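Anti-sigma-I factor RsgI2 (PDB 4B9P) probably holds the sigma factor SigI2 in check and senses cellulose outside the cell through its C-terminal family 3 carbohydrate-binding module, the part modelled here. Local coordinates at residues L23-K28 with S109-S114; I37-V42 with I90-S95. All coordinates share one frame; numbering follows the deposited sequence.

How the contacts relate
From the N terminus the chain first lays down 23-28, leading into strand 25-31, and then passes through the short strand 37-38 and the turn of 37-42 into strand 42-48. It returns as 90-95 at the end of strand 84-92, closing contact 2, and only later reaches 109-114, where strand 104-111 closes contact 1. The loop of contact 2 therefore lies wholly within that of contact 1. Contact 1 joins neighbouring strands of one five-stranded sheet of the beta sandwich, whereas contact 2 packs the turn that starts strand 42-48 against the end of its neighbour 84-92 in the facing sheet. Although their centres are about 19 Å apart, the two meet where I90 packs against I27 and S109.

Contact 1. Residues L23-K28 with S109-S114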
ATOM      1  N   LEU A  23       2.054  -3.204  -9.844  1.00 17.07           N
ATOM      2  CA  LEU A  23       1.484  -2.077  -9.093  1.00 17.12           C
ATOM      3  C   LEU A  23       2.620  -1.380  -8.379  1.00 17.26           C
ATOM      4  O   LEU A  23       3.449  -2.033  -7.759  1.00 18.53           O
ATOM      5  CB  LEU A  23       0.479  -2.579  -8.065  1.00 18.61           C
ATOM      6  CG  LEU A  23      -0.605  -3.523  -8.566  1.00 18.21           C
ATOM      7  CD1 LEU A  23      -1.534  -3.957  -7.418  1.00 20.72           C
ATOM      8  CD2 LEU A  23      -1.395  -2.902  -9.708  1.00 20.06           C
ATOM      9  N   GLN A  24       2.656  -0.047  -8.473  1.00 17.80           N
ATOM     10  CA  GLN A  24       3.712   0.727  -7.818  1.00 17.15           C
ATOM     11  C   GLN A  24       3.120   1.850  -6.968  1.00 16.82           C
ATOM     12  O   GLN A  24       3.341   3.026  -7.220  1.00 17.81           O
ATOM     13  CB  GLN A  24       4.680   1.294  -8.851  1.00 19.05           C
ATOM     14  CG  GLN A  24       5.562   0.210  -9.436  1.00 22.97           C
ATOM     15  CD  GLN A  24       6.813   0.780 -10.077  1.00 25.87           C
ATOM     16  OE1 GLN A  24       7.025   2.010 -10.090  1.00 29.28           O
ATOM     17  NE2 GLN A  24       7.633  -0.093 -10.622  1.00 28.41           N
ATOM     18  N   PRO A  25       2.383   1.493  -5.910  1.00 17.09           N
ATOM     19  CA  PRO A  25       1.954   2.518  -4.951  1.00 18.41           C
ATOM     20  C   PRO A  25       3.125   3.016  -4.114  1.00 18.24           C
ATOM     21  O   PRO A  25       3.969   2.215  -3.644  1.00 18.76           O
ATOM     22  CB  PRO A  25       0.933   1.758  -4.088  1.00 19.20           C
ATOM     23  CG  PRO A  25       1.453   0.376  -4.070  1.00 21.28           C
ATOM     24  CD  PRO A  25       2.056   0.136  -5.436  1.00 18.41           C
ATOM     25  N   ARG A  26       3.206   4.334  -3.965  1.00 17.39           N
ATOM     26  CA  ARG A  26       4.182   4.950  -3.083  1.00 17.95           C
ATOM     27  C   ARG A  26       3.404   5.666  -1.999  1.00 16.59           C
ATOM     28  O   ARG A  26       2.442   6.377  -2.316  1.00 18.60           O
ATOM     29  CB  ARG A  26       5.056   5.910  -3.868  1.00 19.66           C
ATOM     30  CG  ARG A  26       5.852   5.145  -4.908  1.00 21.93           C
ATOM     31  CD  ARG A  26       6.864   5.962  -5.595  1.00 25.56           C
ATOM     32  NE  ARG A  26       7.754   5.080  -6.338  1.00 26.16           N
ATOM     33  CZ  ARG A  26       8.887   5.493  -6.882  1.00 28.75           C
ATOM     34  NH1 ARG A  26       9.231   6.768  -6.802  1.00 33.28           N
ATOM     35  NH2 ARG A  26       9.670   4.637  -7.510  1.00 29.18           N
ATOM     36  N   ILE A  27       3.803   5.478  -0.736  1.00 16.54           N
ATOM     37  CA  ILE A  27       3.003   5.923   0.386  1.00 17.72           C
ATOM     38  C   ILE A  27       3.872   6.654   1.390  1.00 17.87           C
ATOM     39  O   ILE A  27       5.010   6.263   1.639  1.00 19.14           O
ATOM     40  CB  ILE A  27       2.327   4.683   1.014  1.00 20.24           C
ATOM     41  CG1 ILE A  27       1.315   4.066   0.005  1.00 21.50           C
ATOM     42  CG2 ILE A  27       1.639   5.010   2.292  1.00 24.15           C
ATOM     43  CD1 ILE A  27       0.841   2.630   0.353  1.00 23.15           C
ATOM     44  N   LYS A  28       3.316   7.706   1.978  1.00 18.12           N
ATOM     45  CA  LYS A  28       3.973   8.460   3.034  1.00 18.81           C
ATOM     46  C   LYS A  28       2.970   8.579   4.178  1.00 17.18           C
ATOM     47  O   LYS A  28       1.885   9.161   3.989  1.00 19.61           O
ATOM     48  CB  LYS A  28       4.417   9.819   2.514  1.00 21.10           C
ATOM     49  CG  LYS A  28       5.195  10.671   3.454  1.00 24.38           C
ATOM     50  CD  LYS A  28       5.765  11.908   2.714  1.00 26.18           C
ATOM     51  CE  LYS A  28       6.391  12.886   3.662  1.00 33.44           C
ATOM     52  NZ  LYS A  28       6.843  14.159   3.023  1.00 35.61           N
ATOM     53  N   SER A 109       6.874   0.530  -2.963  1.00 18.45           N
ATOM     54  CA  SER A 109       6.532  -0.874  -3.112  1.00 18.36           C
ATOM     55  C   SER A 109       6.315  -1.257  -4.545  1.00 17.34           C
ATOM     56  O   SER A 109       5.989  -0.424  -5.388  1.00 19.14           O
ATOM     57  CB  SER A 109       5.227  -1.173  -2.384  1.00 19.50           C
ATOM     58  OG  SER A 109       5.292  -0.802  -1.015  1.00 20.27           O
ATOM     59  N   ARG A 110       6.465  -2.552  -4.792  1.00 18.10           N
ATOM     60  CA  ARG A 110       6.090  -3.159  -6.073  1.00 18.87           C
ATOM     61  C   ARG A 110       5.315  -4.420  -5.779  1.00 17.39           C
ATOM     62  O   ARG A 110       5.737  -5.211  -4.948  1.00 18.86           O
ATOM     63  CB  ARG A 110       7.337  -3.486  -6.923  1.00 22.65           C
ATOM     64  CG  ARG A 110       8.140  -2.265  -7.312  1.00 27.51           C
ATOM     65  CD  ARG A 110       9.193  -2.624  -8.330  1.00 34.50           C
ATOM     66  NE  ARG A 110      10.151  -3.484  -7.707  1.00 34.51           N
ATOM     67  CZ  ARG A 110      10.683  -4.585  -8.228  1.00 37.11           C
ATOM     68  NH1 ARG A 110      10.358  -5.040  -9.445  1.00 38.42           N
ATOM     69  NH2 ARG A 110      11.563  -5.229  -7.492  1.00 36.22           N
ATOM     70  N   ILE A 111       4.242  -4.652  -6.528  1.00 16.79           N
ATOM     71  CA  ILE A 111       3.402  -5.830  -6.330  1.00 16.86           C
ATOM     72  C   ILE A 111       3.057  -6.401  -7.709  1.00 16.28           C
ATOM     73  O   ILE A 111       2.671  -5.682  -8.626  1.00 16.94           O
ATOM     74  CB  ILE A 111       2.052  -5.477  -5.598  1.00 18.09           C
ATOM     75  CG1 ILE A 111       2.356  -4.879  -4.203  1.00 17.85           C
ATOM     76  CG2 ILE A 111       1.121  -6.679  -5.470  1.00 19.05           C
ATOM     77  CD1 ILE A 111       2.329  -3.381  -4.185  1.00 20.07           C
ATOM     78  N   GLY A 112       3.183  -7.715  -7.835  1.00 16.80           N
ATOM     79  CA  GLY A 112       2.797  -8.363  -9.077  1.00 17.52           C
ATOM     80  C   GLY A 112       3.237  -9.798  -9.112  1.00 16.52           C
ATOM     81  O   GLY A 112       3.767 -10.355  -8.133  1.00 17.44           O
ATOM     82  N   ASN A 113       3.014 -10.426 -10.271  1.00 16.13           N
ATOM     83  CA  ASN A 113       3.436 -11.805 -10.500  1.00 16.06           C
ATOM     84  C   ASN A 113       4.952 -11.883 -10.262  1.00 16.60           C
ATOM     85  O   ASN A 113       5.708 -11.073 -10.819  1.00 17.30           O
ATOM     86  CB  ASN A 113       3.075 -12.121 -11.969  1.00 17.05           C
ATOM     87  CG  ASN A 113       3.356 -13.547 -12.395  1.00 15.43           C
ATOM     88  OD1 ASN A 113       4.357 -14.133 -12.033  1.00 17.87           O
ATOM     89  ND2 ASN A 113       2.490 -14.081 -13.233  1.00 17.47           N
ATOM     90  N   SER A 114       5.394 -12.831  -9.423  1.00 16.91           N
ATOM     91  CA  SER A 114       6.810 -12.959  -9.094  1.00 18.01           C
ATOM     92  C   SER A 114       7.704 -12.995 -10.339  1.00 17.88           C
ATOM     93  O   SER A 114       8.839 -12.541 -10.291  1.00 21.74           O
ATOM     94  CB  SER A 114       7.002 -14.191  -8.200  1.00 19.44           C
ATOM     95  OG  SER A 114       6.619 -15.385  -8.896  1.00 20.09           O
TER
HETATM   96  O   HOH W   1       4.164   1.663  -0.941  1.00 20.33           O
HETATM   97  O   HOH W   2       7.036   2.047  -6.526  1.00 29.62           O
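The ring of P25 lies across the tip of I111, crossing it at about a right angle, with CD of P25 3.7 Å from CD1 of I111. A chi2 of 97°, away from the usual staggered values, swings that methyl onto the ring. CB of L23 meets CB of I111 at 4.1 Å. On the other side of the strands Q24 and R110 run alongside each other in the same direction, amide and guanidinium planes 88° apart; CD of R110 touches NE2 of Q24. NE2 of Q24 bonds to E22, and the guanidinium of R110 to the carbonyl of L117 and, as a salt bridge, to D61.

L23 and I111 form an antiparallel hydrogen-bonded pair: N of L23 to O of I111 is 2.8 Å, and N of I111 to O of L23 is 3.0 Å. N of S109 reaches O of P25 at a weak 3.4 Å, and water 1 bridges that carbonyl and OG of S109, which also bonds to Y58. With no N-H at P25, one weak direct bond stands here in place of two; O of S109 takes water 2, also held by NE of R26. The start of strand 25-31 is thus tied to the end of strand 104-111, its sheet neighbour in the beta sandwich, by two backbone bonds at L23, near the calcium ligand D136, while waters and the proline ring supplement the weak bond at the other end.

Contact 2. Residues I37-V42 with I90-S95; sequences ITLSEV and IGFTNS
The F92 ring has L39 over one face and a carbonyl at its edge. CD2 of L39 stands 4.0 Å from the ring centroid, only 3° off the normal, a CH-pi contact made almost exactly over the centre. At the rim, O of V42 lies in the ring plane, facing the CD2 side, while CG1 of V42 touches CE2 of F92 at 4.0 Å. O of L39 comes to 3.2 Å from CD2 of F92, but the same carbonyl already accepts the backbone N of V42 within the 3-10 turn. With CG anti to its carbonyl carbon, chi1 of -61° carries the phenyl of F92 toward L39 and V42, and CB of L39 rests 3.8 Å from CB of F92. V105 and I107 from strand 104-111 and I70 from strand 70-81 also touch the aromatic side chain, placing it in the interior of the sandwich.

Farther along, S40 lies over the chain leaving the strand. Its CB is 3.5 Å from O of T93, and chi1 of 65° sets OG between the backbone N and the carbonyl carbon, where water 4 links it to O of N94.

No direct hydrogen bond crosses the contact. Water 3 bridges the backbones: it accepts from N of F92 at 3.0 Å and lies 2.8 Å from O of S40 and 2.7 Å from O of V42; it cannot donate fully to every carbonyl near it, so these bonds are probably shared. Just past the point where strands 42-48 and 84-92 pair in the sheet, at I44 and I90, the turn is therefore fastened to the strand end by an apolar ring contact and by shared water.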
ATOM      1  N   ILE A  37       3.182   6.955  17.935  1.00 21.40           N
ATOM      2  CA  ILE A  37       2.465   5.800  17.416  1.00 21.67           C
ATOM      3  C   ILE A  37       3.454   4.643  17.278  1.00 21.34           C
ATOM      4  O   ILE A  37       4.504   4.782  16.664  1.00 23.69           O
ATOM      5  CB  ILE A  37       1.839   6.121  16.043  1.00 22.33           C
ATOM      6  CG1 ILE A  37       0.775   7.223  16.209  1.00 22.99           C
ATOM      7  CG2 ILE A  37       1.234   4.840  15.389  1.00 24.88           C
ATOM      8  CD1 ILE A  37       0.332   7.873  14.914  1.00 23.50           C
ATOM      9  N   THR A  38       3.134   3.508  17.876  1.00 21.08           N
ATOM     10  CA  THR A  38       3.991   2.336  17.730  1.00 21.46           C
ATOM     11  C   THR A  38       3.772   1.727  16.331  1.00 19.74           C
ATOM     12  O   THR A  38       2.664   1.293  16.008  1.00 20.95           O
ATOM     13  CB  THR A  38       3.654   1.310  18.834  1.00 23.50           C
ATOM     14  OG1 THR A  38       3.905   1.917  20.108  1.00 27.91           O
ATOM     15  CG2 THR A  38       4.477   0.014  18.681  1.00 24.52           C
ATOM     16  N   LEU A  39       4.823   1.678  15.499  1.00 19.10           N
ATOM     17  CA  LEU A  39       4.636   1.314  14.105  1.00 19.25           C
ATOM     18  C   LEU A  39       4.121  -0.109  13.936  1.00 19.09           C
ATOM     19  O   LEU A  39       3.352  -0.369  13.033  1.00 19.13           O
ATOM     20  CB  LEU A  39       5.922   1.525  13.320  1.00 19.45           C
ATOM     21  CG  LEU A  39       6.207   2.986  12.992  1.00 21.16           C
ATOM     22  CD1 LEU A  39       7.610   3.070  12.481  1.00 24.08           C
ATOM     23  CD2 LEU A  39       5.218   3.518  11.933  1.00 22.08           C
ATOM     24  N   SER A  40       4.540  -1.042  14.786  1.00 19.40           N
ATOM     25  CA  SER A  40       4.082  -2.419  14.642  1.00 21.01           C
ATOM     26  C   SER A  40       2.553  -2.537  14.747  1.00 20.49           C
ATOM     27  O   SER A  40       1.980  -3.520  14.283  1.00 21.94           O
ATOM     28  CB  SER A  40       4.763  -3.336  15.654  1.00 21.90           C
ATOM     29  OG  SER A  40       4.371  -2.975  16.972  1.00 23.55           O
ATOM     30  N   GLU A  41       1.903  -1.562  15.388  1.00 20.65           N
ATOM     31  CA  GLU A  41       0.437  -1.526  15.494  1.00 21.36           C
ATOM     32  C   GLU A  41      -0.289  -0.957  14.272  1.00 20.12           C
ATOM     33  O   GLU A  41      -1.519  -0.964  14.245  1.00 21.52           O
ATOM     34  CB  GLU A  41       0.033  -0.730  16.732  1.00 23.58           C
ATOM     35  CG  GLU A  41       0.458  -1.424  18.043  1.00 26.99           C
ATOM     36  CD  GLU A  41      -0.273  -2.769  18.214  1.00 35.66           C
ATOM     37  OE1 GLU A  41      -1.508  -2.759  18.411  1.00 39.39           O
ATOM     38  OE2 GLU A  41       0.373  -3.843  18.108  1.00 41.07           O
ATOM     39  N   VAL A  42       0.461  -0.500  13.280  1.00 19.06           N
ATOM     40  CA  VAL A  42      -0.134   0.206  12.143  1.00 17.79           C
ATOM     41  C   VAL A  42      -0.214  -0.723  10.943  1.00 17.21           C
ATOM     42  O   VAL A  42       0.765  -1.423  10.636  1.00 18.45           O
ATOM     43  CB  VAL A  42       0.742   1.395  11.738  1.00 19.13           C
ATOM     44  CG1 VAL A  42       0.177   2.099  10.522  1.00 20.07           C
ATOM     45  CG2 VAL A  42       0.829   2.358  12.905  1.00 20.37           C
ATOM     46  N   ILE A  90       0.358  -3.359   4.226  1.00 17.84           N
ATOM     47  CA  ILE A  90       1.709  -2.979   4.583  1.00 16.99           C
ATOM     48  C   ILE A  90       1.714  -2.770   6.084  1.00 18.85           C
ATOM     49  O   ILE A  90       0.813  -2.151   6.649  1.00 19.48           O
ATOM     50  CB  ILE A  90       2.087  -1.686   3.857  1.00 19.05           C
ATOM     51  CG1 ILE A  90       2.222  -1.963   2.374  1.00 23.13           C
ATOM     52  CG2 ILE A  90       3.413  -1.111   4.412  1.00 22.71           C
ATOM     53  CD1 ILE A  90       2.478  -0.705   1.522  1.00 25.31           C
ATOM     54  N   GLY A  91       2.698  -3.343   6.744  1.00 18.83           N
ATOM     55  CA  GLY A  91       2.834  -3.195   8.172  1.00 19.64           C
ATOM     56  C   GLY A  91       4.291  -2.996   8.505  1.00 18.80           C
ATOM     57  O   GLY A  91       5.130  -2.731   7.624  1.00 18.50           O
ATOM     58  N   PHE A  92       4.588  -3.124   9.798  1.00 17.95           N
ATOM     59  CA  PHE A  92       5.915  -2.809  10.297  1.00 18.05           C
ATOM     60  C   PHE A  92       6.316  -3.882  11.276  1.00 18.74           C
ATOM     61  O   PHE A  92       5.475  -4.454  11.984  1.00 21.12           O
ATOM     62  CB  PHE A  92       5.851  -1.453  10.997  1.00 18.02           C
ATOM     63  CG  PHE A  92       5.436  -0.355  10.071  1.00 17.66           C
ATOM     64  CD1 PHE A  92       6.367   0.316   9.319  1.00 20.42           C
ATOM     65  CD2 PHE A  92       4.090  -0.050   9.900  1.00 17.81           C
ATOM     66  CE1 PHE A  92       5.973   1.291   8.424  1.00 20.87           C
ATOM     67  CE2 PHE A  92       3.712   0.932   9.005  1.00 19.66           C
ATOM     68  CZ  PHE A  92       4.645   1.580   8.278  1.00 21.13           C
ATOM     69  N   THR A  93       7.612  -4.145  11.381  1.00 18.28           N
ATOM     70  CA  THR A  93       8.054  -5.204  12.291  1.00 19.30           C
ATOM     71  C   THR A  93       7.977  -4.738  13.740  1.00 21.02           C
ATOM     72  O   THR A  93       7.866  -3.536  14.039  1.00 21.54           O
ATOM     73  CB  THR A  93       9.471  -5.624  11.996  1.00 19.54           C
ATOM     74  OG1 THR A  93      10.303  -4.469  12.194  1.00 21.16           O
ATOM     75  CG2 THR A  93       9.598  -6.180  10.574  1.00 20.11           C
ATOM     76  N   ASN A  94       8.065  -5.703  14.647  1.00 23.33           N
ATOM     77  CA  ASN A  94       7.931  -5.445  16.065  1.00 25.90           C
ATOM     78  C   ASN A  94       9.005  -4.455  16.511  1.00 26.94           C
ATOM     79  O   ASN A  94       8.792  -3.693  17.448  1.00 28.17           O
ATOM     80  CB  ASN A  94       8.037  -6.764  16.829  1.00 29.18           C
ATOM     81  CG  ASN A  94       7.641  -6.625  18.252  1.00 38.29           C
ATOM     82  OD1 ASN A  94       6.578  -6.077  18.545  1.00 42.58           O
ATOM     83  ND2 ASN A  94       8.496  -7.089  19.168  1.00 43.74           N
ATOM     84  N   SER A  95      10.167  -4.485  15.856  1.00 25.24           N
ATOM     85  CA  SER A  95      11.301  -3.641  16.197  1.00 25.97           C
ATOM     86  C   SER A  95      11.412  -2.378  15.308  1.00 25.24           C
ATOM     87  O   SER A  95      12.430  -1.695  15.314  1.00 27.20           O
ATOM     88  CB  SER A  95      12.557  -4.494  16.161  1.00 26.94           C
ATOM     89  OG  SER A  95      12.636  -5.357  17.313  1.00 28.23           O
TER
HETATM   90  O   HOH W   3       2.187  -3.593  11.467  1.00 19.39           O
HETATM   91  O   HOH W   4       6.574  -2.702  18.569  1.00 30.96           O